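Local coordinates for protein group II chitinase (Ostrinia furnacalis, PDB 6JAX) that probably hydrolyses internal linkages of chitin through this family 18 glycoside hydrolase domain, one catalytic piece of a much longer chitin-binding protein, at residues W16-P21 against D56-Y61; G84-S89 against C132-C137. One frame throughout, in Å; residues are numbered along the deposited sequence.

Contact 1. Residues W16-P21 against D56-Y61. With GCS (2-amino-2-deoxy-beta-D-glucopyranose), chain C; GCS (2-amino-2-deoxy-beta-D-glucopyranose), chain B.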
loop_
_atom_site.group_PDB
_atom_site.type_symbol
_atom_site.label_atom_id
_atom_site.label_comp_id
_atom_site.label_asym_id
_atom_site.label_seq_id
_atom_site.Cartn_x
_atom_site.Cartn_y
_atom_site.Cartn_z
ATOM N N TRP A 16 4.988 -10.908 -7.690
ATOM C CA TRP A 16 5.802 -11.928 -7.037
ATOM C C TRP A 16 4.983 -12.883 -6.171
ATOM O O TRP A 16 5.529 -13.893 -5.713
ATOM C CB TRP A 16 6.934 -11.281 -6.206
ATOM C CG TRP A 16 6.509 -10.475 -5.028
ATOM C CD1 TRP A 16 6.358 -10.913 -3.729
ATOM C CD2 TRP A 16 6.213 -9.070 -5.012
ATOM N NE1 TRP A 16 5.970 -9.867 -2.921
ATOM C CE2 TRP A 16 5.863 -8.729 -3.685
ATOM C CE3 TRP A 16 6.180 -8.075 -5.999
ATOM C CZ2 TRP A 16 5.503 -7.426 -3.313
ATOM C CZ3 TRP A 16 5.828 -6.779 -5.626
ATOM C CH2 TRP A 16 5.497 -6.468 -4.294
ATOM N N SER A 17 3.696 -12.608 -5.952
ATOM C CA SER A 17 2.844 -13.529 -5.208
ATOM C C SER A 17 2.611 -14.835 -5.963
ATOM O O SER A 17 2.099 -15.796 -5.379
ATOM C CB SER A 17 1.506 -12.846 -4.873
ATOM O OG SER A 17 0.807 -12.427 -6.032
ATOM N N TRP A 18 2.998 -14.886 -7.239
ATOM C CA TRP A 18 2.955 -16.124 -8.011
ATOM C C TRP A 18 3.894 -17.172 -7.431
ATOM O O TRP A 18 3.599 -18.375 -7.473
ATOM C CB TRP A 18 3.357 -15.809 -9.451
ATOM C CG TRP A 18 3.055 -16.849 -10.462
ATOM C CD1 TRP A 18 1.994 -17.705 -10.478
ATOM C CD2 TRP A 18 3.800 -17.103 -11.649
ATOM N NE1 TRP A 18 2.044 -18.495 -11.603
ATOM C CE2 TRP A 18 3.144 -18.142 -12.341
ATOM C CE3 TRP A 18 4.958 -16.547 -12.205
ATOM C CZ2 TRP A 18 3.614 -18.647 -13.552
ATOM C CZ3 TRP A 18 5.423 -17.049 -13.412
ATOM C CH2 TRP A 18 4.754 -18.091 -14.068
ATOM N N TYR A 19 5.041 -16.726 -6.916
ATOM C CA TYR A 19 6.129 -17.597 -6.468
ATOM C C TYR A 19 5.959 -17.927 -4.989
ATOM O O TYR A 19 6.767 -17.552 -4.136
ATOM C CB TYR A 19 7.476 -16.933 -6.712
ATOM C CG TYR A 19 7.743 -16.502 -8.137
ATOM C CD1 TYR A 19 8.196 -17.413 -9.080
ATOM C CD2 TYR A 19 7.561 -15.175 -8.537
ATOM C CE1 TYR A 19 8.452 -17.039 -10.382
ATOM C CE2 TYR A 19 7.825 -14.781 -9.852
ATOM C CZ TYR A 19 8.270 -15.721 -10.768
ATOM O OH TYR A 19 8.542 -15.367 -12.075
ATOM N N ARG A 20 4.855 -18.606 -4.699
ATOM C CA ARG A 20 4.516 -19.060 -3.359
ATOM C C ARG A 20 3.997 -20.484 -3.439
ATOM O O ARG A 20 3.395 -20.873 -4.445
ATOM C CB ARG A 20 3.452 -18.158 -2.709
ATOM C CG ARG A 20 3.996 -16.772 -2.439
ATOM C CD ARG A 20 3.019 -15.865 -1.687
ATOM N NE ARG A 20 3.674 -14.576 -1.445
ATOM C CZ ARG A 20 3.046 -13.408 -1.367
ATOM N NH1 ARG A 20 1.730 -13.349 -1.494
ATOM N NH2 ARG A 20 3.743 -12.292 -1.183
ATOM N N PRO A 21 4.220 -21.281 -2.401
ATOM C CA PRO A 21 3.811 -22.690 -2.444
ATOM C C PRO A 21 2.333 -22.885 -2.152
ATOM O O PRO A 21 1.692 -22.080 -1.472
ATOM C CB PRO A 21 4.659 -23.321 -1.336
ATOM C CG PRO A 21 4.777 -22.222 -0.329
ATOM C CD PRO A 21 4.901 -20.939 -1.144
ATOM N N ASP A 56 10.023 -8.521 -13.897
ATOM C CA ASP A 56 10.149 -9.978 -13.936
ATOM C C ASP A 56 9.672 -10.430 -15.316
ATOM O O ASP A 56 8.480 -10.655 -15.513
ATOM C CB ASP A 56 9.327 -10.590 -12.805
ATOM C CG ASP A 56 9.297 -12.112 -12.834
ATOM O OD1 ASP A 56 10.000 -12.731 -13.650
ATOM O OD2 ASP A 56 8.556 -12.683 -12.021
ATOM N N THR A 57 10.606 -10.558 -16.272
ATOM C CA THR A 57 10.169 -10.843 -17.637
ATOM C C THR A 57 9.452 -12.183 -17.735
ATOM O O THR A 57 8.524 -12.322 -18.539
ATOM C CB THR A 57 11.342 -10.809 -18.613
ATOM O OG1 THR A 57 12.357 -11.708 -18.164
ATOM C CG2 THR A 57 11.910 -9.394 -18.678
ATOM N N TRP A 58 9.851 -13.170 -16.929
ATOM C CA TRP A 58 9.199 -14.480 -16.998
ATOM C C TRP A 58 7.699 -14.375 -16.722
ATOM O O TRP A 58 6.887 -14.960 -17.442
ATOM C CB TRP A 58 9.857 -15.454 -16.016
ATOM C CG TRP A 58 9.209 -16.832 -15.918
ATOM C CD1 TRP A 58 8.652 -17.396 -14.798
ATOM C CD2 TRP A 58 9.091 -17.814 -16.958
ATOM N NE1 TRP A 58 8.193 -18.663 -15.080
ATOM C CE2 TRP A 58 8.442 -18.942 -16.399
ATOM C CE3 TRP A 58 9.450 -17.846 -18.308
ATOM C CZ2 TRP A 58 8.155 -20.090 -17.145
ATOM C CZ3 TRP A 58 9.154 -18.986 -19.052
ATOM C CH2 TRP A 58 8.515 -20.089 -18.468
ATOM N N SER A 59 7.310 -13.643 -15.679
ATOM C CA SER A 59 5.876 -13.516 -15.420
ATOM C C SER A 59 5.253 -12.425 -16.287
ATOM O O SER A 59 4.300 -12.679 -17.032
ATOM C CB SER A 59 5.619 -13.241 -13.937
ATOM O OG SER A 59 6.250 -12.031 -13.535
ATOM N N ASP A 60 5.802 -11.210 -16.201
ATOM C CA ASP A 60 5.194 -10.037 -16.827
ATOM C C ASP A 60 5.001 -10.229 -18.323
ATOM O O ASP A 60 3.977 -9.818 -18.880
ATOM C CB ASP A 60 6.069 -8.794 -16.591
ATOM C CG ASP A 60 6.318 -8.512 -15.130
ATOM O OD1 ASP A 60 5.534 -8.983 -14.285
ATOM O OD2 ASP A 60 7.304 -7.807 -14.834
ATOM N N TYR A 61 6.013 -10.780 -19.001
ATOM C CA TYR A 61 6.022 -10.921 -20.451
ATOM C C TYR A 61 5.770 -12.360 -20.883
ATOM O O TYR A 61 4.790 -12.646 -21.578
ATOM C CB TYR A 61 7.371 -10.448 -21.022
ATOM C CG TYR A 61 7.658 -8.961 -20.910
ATOM C CD1 TYR A 61 6.625 -8.037 -20.825
ATOM C CD2 TYR A 61 8.968 -8.486 -20.916
ATOM C CE1 TYR A 61 6.888 -6.673 -20.742
ATOM C CE2 TYR A 61 9.241 -7.114 -20.833
ATOM C CZ TYR A 61 8.190 -6.222 -20.745
ATOM O OH TYR A 61 8.443 -4.867 -20.663
HETATM C C1 GCS C . 10.521 -10.476 -5.244
HETATM C C2 GCS C . 11.013 -10.507 -3.800
HETATM C C3 GCS C . 10.039 -9.846 -2.901
HETATM C C4 GCS C . 9.975 -8.385 -3.199
HETATM C C5 GCS C . 9.531 -8.241 -4.662
HETATM C C6 GCS C . 9.515 -6.792 -5.054
HETATM N N2 GCS C . 11.260 -11.881 -3.269
HETATM O O3 GCS C . 10.424 -10.064 -1.513
HETATM O O4 GCS C . 9.031 -7.773 -2.292
HETATM O O5 GCS C . 10.369 -9.004 -5.621
HETATM O O6 GCS C . 10.827 -6.299 -5.038
HETATM C C1 GCS B . 11.913 -14.863 -8.176
HETATM C C2 GCS B . 11.311 -13.721 -8.965
HETATM C C3 GCS B . 11.276 -12.424 -8.215
HETATM C C4 GCS B . 10.821 -12.453 -6.765
HETATM C C5 GCS B . 11.271 -13.760 -6.060
HETATM C C6 GCS B . 10.380 -14.189 -4.944
HETATM N N2 GCS B . 12.130 -13.605 -10.217
HETATM O O1 GCS B . 11.746 -16.018 -8.880
HETATM O O3 GCS B . 10.386 -11.550 -8.958
HETATM O O4 GCS B . 11.383 -11.272 -6.115
HETATM O O5 GCS B . 11.203 -14.987 -6.872
HETATM O O6 GCS B . 10.715 -15.538 -4.701
#
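Tyr19 OH donates a hydrogen bond to Asp56 OD2 (2.7 Å), which accepts on its syn lone pair. The two side chains come from opposite directions, with the carboxylate plane 30° from the ring plane and OD2 at the ring's edge. Aspartate suits the place because its short carboxylate has two acceptors, OD2 for the phenol and OD1 for the long, weak capping bond from Ser59 N at the start of helix 57-62. Its own backbone N is tied to Asp60 OD2 at 3.0 Å.

The apolar part is made by two tryptophans. Trp18, its CG swung anti to the backbone N (chi1 -165°), pushes the six-membered ring toward the helix, where CZ3 lies 3.5 Å from Trp58 CD1. The planes are 29° apart but so displaced that the rings barely overlap. Ser59 CB touches the same indole at CE3, its small size letting the large ring come close, and Phe65 meets Trp18 as well.

Sugar contacts use ring faces. One face of Trp16 packs against a glucosamine, CD2 3.4 Å from C5 of chain C, and Tyr19 presents a face to the next, CE2 3.8 Å from C2 of chain B.

The chemistry implies a division of labour: a buried acid holds the phenol by its hydroxyl, probably limiting the ring's swing, while its face packs against the chain B sugar.

Contact 2. Residues G84-S89 against C132-C137. With GCS (2-amino-2-deoxy-beta-D-glucopyranose), chain D; GCS (2-amino-2-deoxy-beta-D-glucopyranose), chain E; GCS (2-amino-2-deoxy-beta-D-glucopyranose), chain F; GCS (2-amino-2-deoxy-beta-D-glucopyranose), chain G.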
loop_
_atom_site.group_PDB
_atom_site.type_symbol
_atom_site.label_atom_id
_atom_site.label_comp_id
_atom_site.label_asym_id
_atom_site.label_seq_id
_atom_site.Cartn_x
_atom_site.Cartn_y
_atom_site.Cartn_z
ATOM N N GLY A 84 8.269 1.378 -9.186
ATOM C CA GLY A 84 9.040 1.580 -7.978
ATOM C C GLY A 84 8.879 0.467 -6.965
ATOM O O GLY A 84 9.205 -0.695 -7.236
ATOM N N GLY A 85 8.371 0.822 -5.791
ATOM C CA GLY A 85 8.320 -0.090 -4.670
ATOM C C GLY A 85 9.559 0.053 -3.804
ATOM O O GLY A 85 10.528 0.728 -4.148
ATOM N N TRP A 86 9.519 -0.604 -2.638
ATOM C CA TRP A 86 10.581 -0.422 -1.647
ATOM C C TRP A 86 11.955 -0.808 -2.195
ATOM O O TRP A 86 12.913 -0.026 -2.106
ATOM C CB TRP A 86 10.272 -1.239 -0.394
ATOM C CG TRP A 86 11.356 -1.148 0.653
ATOM C CD1 TRP A 86 12.359 -2.052 0.888
ATOM C CD2 TRP A 86 11.537 -0.093 1.599
ATOM N NE1 TRP A 86 13.150 -1.621 1.932
ATOM C CE2 TRP A 86 12.662 -0.424 2.391
ATOM C CE3 TRP A 86 10.852 1.098 1.861
ATOM C CZ2 TRP A 86 13.113 0.396 3.424
ATOM C CZ3 TRP A 86 11.298 1.906 2.893
ATOM C CH2 TRP A 86 12.420 1.546 3.661
ATOM N N ASN A 87 12.088 -2.024 -2.734
ATOM C CA ASN A 87 13.416 -2.479 -3.147
ATOM C C ASN A 87 13.986 -1.593 -4.249
ATOM O O ASN A 87 15.187 -1.283 -4.256
ATOM C CB ASN A 87 13.364 -3.928 -3.635
ATOM C CG ASN A 87 13.237 -4.934 -2.507
ATOM O OD1 ASN A 87 13.103 -4.578 -1.341
ATOM N ND2 ASN A 87 13.255 -6.216 -2.866
ATOM N N ASP A 88 13.148 -1.190 -5.209
ATOM C CA ASP A 88 13.663 -0.366 -6.298
ATOM C C ASP A 88 14.027 1.027 -5.823
ATOM O O ASP A 88 14.760 1.737 -6.521
ATOM C CB ASP A 88 12.656 -0.276 -7.449
ATOM C CG ASP A 88 13.334 -0.071 -8.798
ATOM O OD1 ASP A 88 14.334 -0.777 -9.068
ATOM O OD2 ASP A 88 12.870 0.780 -9.585
ATOM N N SER A 89 13.541 1.435 -4.658
ATOM C CA SER A 89 13.826 2.767 -4.151
ATOM C C SER A 89 15.125 2.829 -3.352
ATOM O O SER A 89 15.429 3.871 -2.764
ATOM C CB SER A 89 12.660 3.260 -3.291
ATOM O OG SER A 89 11.463 3.306 -4.052
ATOM N N CYS A 132 13.704 11.511 1.308
ATOM C CA CYS A 132 13.967 10.520 2.349
ATOM C C CYS A 132 14.015 9.133 1.717
ATOM O O CYS A 132 13.083 8.334 1.824
ATOM C CB CYS A 132 12.902 10.611 3.436
ATOM S SG CYS A 132 12.708 12.310 4.060
ATOM N N TRP A 133 15.130 8.850 1.041
ATOM C CA TRP A 133 15.289 7.562 0.374
ATOM C C TRP A 133 15.160 6.447 1.396
ATOM O O TRP A 133 15.925 6.394 2.366
ATOM C CB TRP A 133 16.640 7.450 -0.316
ATOM C CG TRP A 133 16.973 8.561 -1.247
ATOM C CD1 TRP A 133 16.128 9.503 -1.765
ATOM C CD2 TRP A 133 18.271 8.856 -1.760
ATOM N NE1 TRP A 133 16.833 10.364 -2.582
ATOM C CE2 TRP A 133 18.151 9.981 -2.591
ATOM C CE3 TRP A 133 19.529 8.257 -1.607
ATOM C CZ2 TRP A 133 19.237 10.531 -3.263
ATOM C CZ3 TRP A 133 20.606 8.804 -2.275
ATOM C CH2 TRP A 133 20.455 9.928 -3.095
ATOM N N GLN A 134 14.210 5.544 1.166
ATOM C CA GLN A 134 13.911 4.457 2.110
ATOM C C GLN A 134 13.818 4.979 3.545
ATOM O O GLN A 134 14.309 4.356 4.498
ATOM C CB GLN A 134 14.928 3.315 1.974
ATOM C CG GLN A 134 14.666 2.453 0.714
ATOM C CD GLN A 134 15.492 1.190 0.657
ATOM O OE1 GLN A 134 16.551 1.090 1.288
ATOM N NE2 GLN A 134 15.030 0.219 -0.126
ATOM N N VAL A 135 13.151 6.130 3.696
ATOM C CA VAL A 135 12.853 6.784 4.972
ATOM C C VAL A 135 14.146 7.133 5.700
ATOM O O VAL A 135 14.247 6.993 6.924
ATOM C CB VAL A 135 11.934 5.934 5.876
ATOM C CG1 VAL A 135 11.271 6.823 6.939
ATOM C CG2 VAL A 135 10.858 5.202 5.047
ATOM N N ASP A 136 15.153 7.563 4.955
ATOM C CA ASP A 136 16.344 8.154 5.559
ATOM C C ASP A 136 16.465 9.549 4.965
ATOM O O ASP A 136 16.994 9.709 3.862
ATOM C CB ASP A 136 17.585 7.314 5.296
ATOM C CG ASP A 136 18.801 7.805 6.070
ATOM O OD1 ASP A 136 18.788 8.963 6.522
ATOM O OD2 ASP A 136 19.777 7.040 6.200
ATOM N N CYS A 137 15.964 10.551 5.696
ATOM C CA CYS A 137 15.931 11.917 5.183
ATOM C C CYS A 137 17.309 12.556 5.121
ATOM O O CYS A 137 17.449 13.631 4.530
ATOM C CB CYS A 137 14.991 12.774 6.028
ATOM S SG CYS A 137 13.264 12.193 6.017
HETATM C C1 GCS D . 10.182 -4.098 3.136
HETATM C C2 GCS D . 11.260 -3.636 4.101
HETATM C C3 GCS D . 10.700 -2.789 5.192
HETATM C C4 GCS D . 9.882 -1.628 4.683
HETATM C C5 GCS D . 8.797 -2.170 3.748
HETATM C C6 GCS D . 8.007 -1.070 3.117
HETATM N N2 GCS D . 11.936 -4.841 4.680
HETATM O O3 GCS D . 11.816 -2.357 6.018
HETATM O O4 GCS D . 9.180 -0.958 5.742
HETATM O O5 GCS D . 9.387 -2.937 2.657
HETATM O O6 GCS D . 7.234 -1.633 2.085
HETATM C C1 GCS E . 9.896 0.217 6.142
HETATM C C2 GCS E . 9.007 1.237 6.833
HETATM C C3 GCS E . 9.817 2.414 7.270
HETATM C C4 GCS E . 11.004 2.062 8.125
HETATM C C5 GCS E . 11.824 0.949 7.471
HETATM C C6 GCS E . 12.872 0.433 8.414
HETATM N N2 GCS E . 7.986 1.714 5.848
HETATM O O3 GCS E . 8.968 3.359 7.982
HETATM O O4 GCS E . 11.906 3.168 8.173
HETATM O O5 GCS E . 11.004 -0.191 7.047
HETATM O O6 GCS E . 13.487 -0.671 7.799
HETATM C C1 GCS F . 9.637 -6.910 -1.308
HETATM C C2 GCS F . 8.628 -5.906 -0.785
HETATM C C3 GCS F . 9.266 -4.958 0.179
HETATM C C4 GCS F . 9.892 -5.665 1.350
HETATM C C5 GCS F . 10.776 -6.836 0.907
HETATM C C6 GCS F . 11.015 -7.740 2.078
HETATM N N2 GCS F . 8.017 -5.168 -1.938
HETATM O O3 GCS F . 8.206 -4.079 0.657
HETATM O O4 GCS F . 10.798 -4.812 2.057
HETATM O O5 GCS F . 10.197 -7.670 -0.155
HETATM O O6 GCS F . 12.107 -8.548 1.753
HETATM C C1 GCS G . 12.082 3.708 9.488
HETATM C C2 GCS G . 13.299 4.624 9.537
HETATM C C3 GCS G . 13.477 5.215 10.895
HETATM C C4 GCS G . 12.230 5.871 11.420
HETATM C C5 GCS G . 11.012 4.960 11.281
HETATM C C6 GCS G . 9.753 5.709 11.572
HETATM N N2 GCS G . 14.539 3.872 9.146
HETATM O O3 GCS G . 14.538 6.207 10.834
HETATM O O4 GCS G . 12.390 6.127 12.817
HETATM O O5 GCS G . 10.877 4.460 9.915
HETATM O O6 GCS G . 8.680 4.871 11.229
#
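A chi1 of 177° carries the Trp86 indole out from its loop to meet Gln134. At chi1 -76° the glutamine folds its CG to the backbone N side, from where the extended chain runs across the tryptophan face. Its CG sits 3.7 Å from the centroid of the six-membered ring, almost on the normal, a CH-pi contact. The amide follows as a stacked plate, 11° from the ring plane. Glutamine fits because methylenes and a flat amide can both lie against an aromatic surface, while the amide end still reaches a backbone acceptor.

That acceptor is Trp86 O, to which Gln134 NE2 donates at 2.9 Å. Ser89 N donates to the same oxygen from the opposite face of the carbonyl plane, so two bonds grip it. Ser89 OG turns back to Gly85 O at 2.7 Å, closing the loop on itself.

The other face of Trp86 carries sugar: CG is 3.3 Å from O5 of the chain D glucosamine, and CH2 is 3.8 Å from C1 of chain E. Val135 extends the sugar-contacting surface. Its CG2 meets the indole edge at CZ3, 4.0 Å away, and lies 3.7 Å from C3 of the chain E glucosamine.

Both loops leave neighbouring parallel strands of the TIM barrel, 78-84 and 122-126, and lead on to helices 93-98 and 143-159. The Cys132-Cys137 disulfide closes the second loop, whose Cys132 and Val135 pack on helix 174-180.

In the fold
Contacts 1 and 2 lie in series, their centres 22 Å apart, and share no element. Contact 1 joins the loop after strand 8-14 to the start of helix 57-62; contact 2 joins the loops after strands 78-84 and 122-126. Both are partly buried and border the sugar-binding cleft of the TIM barrel, contact 1 lying farther from the centre of the chain. They meet successive parts of one glucosamine oligomer: residues B and C in contact 1, then F, D, E and G in contact 2. Aromatic rings face sugar in both; in contact 1 one carboxylate, itself a helix N-cap, takes a tyrosine hydroxyl, whereas in contact 2 a neutral amide covers the reverse face of an indole.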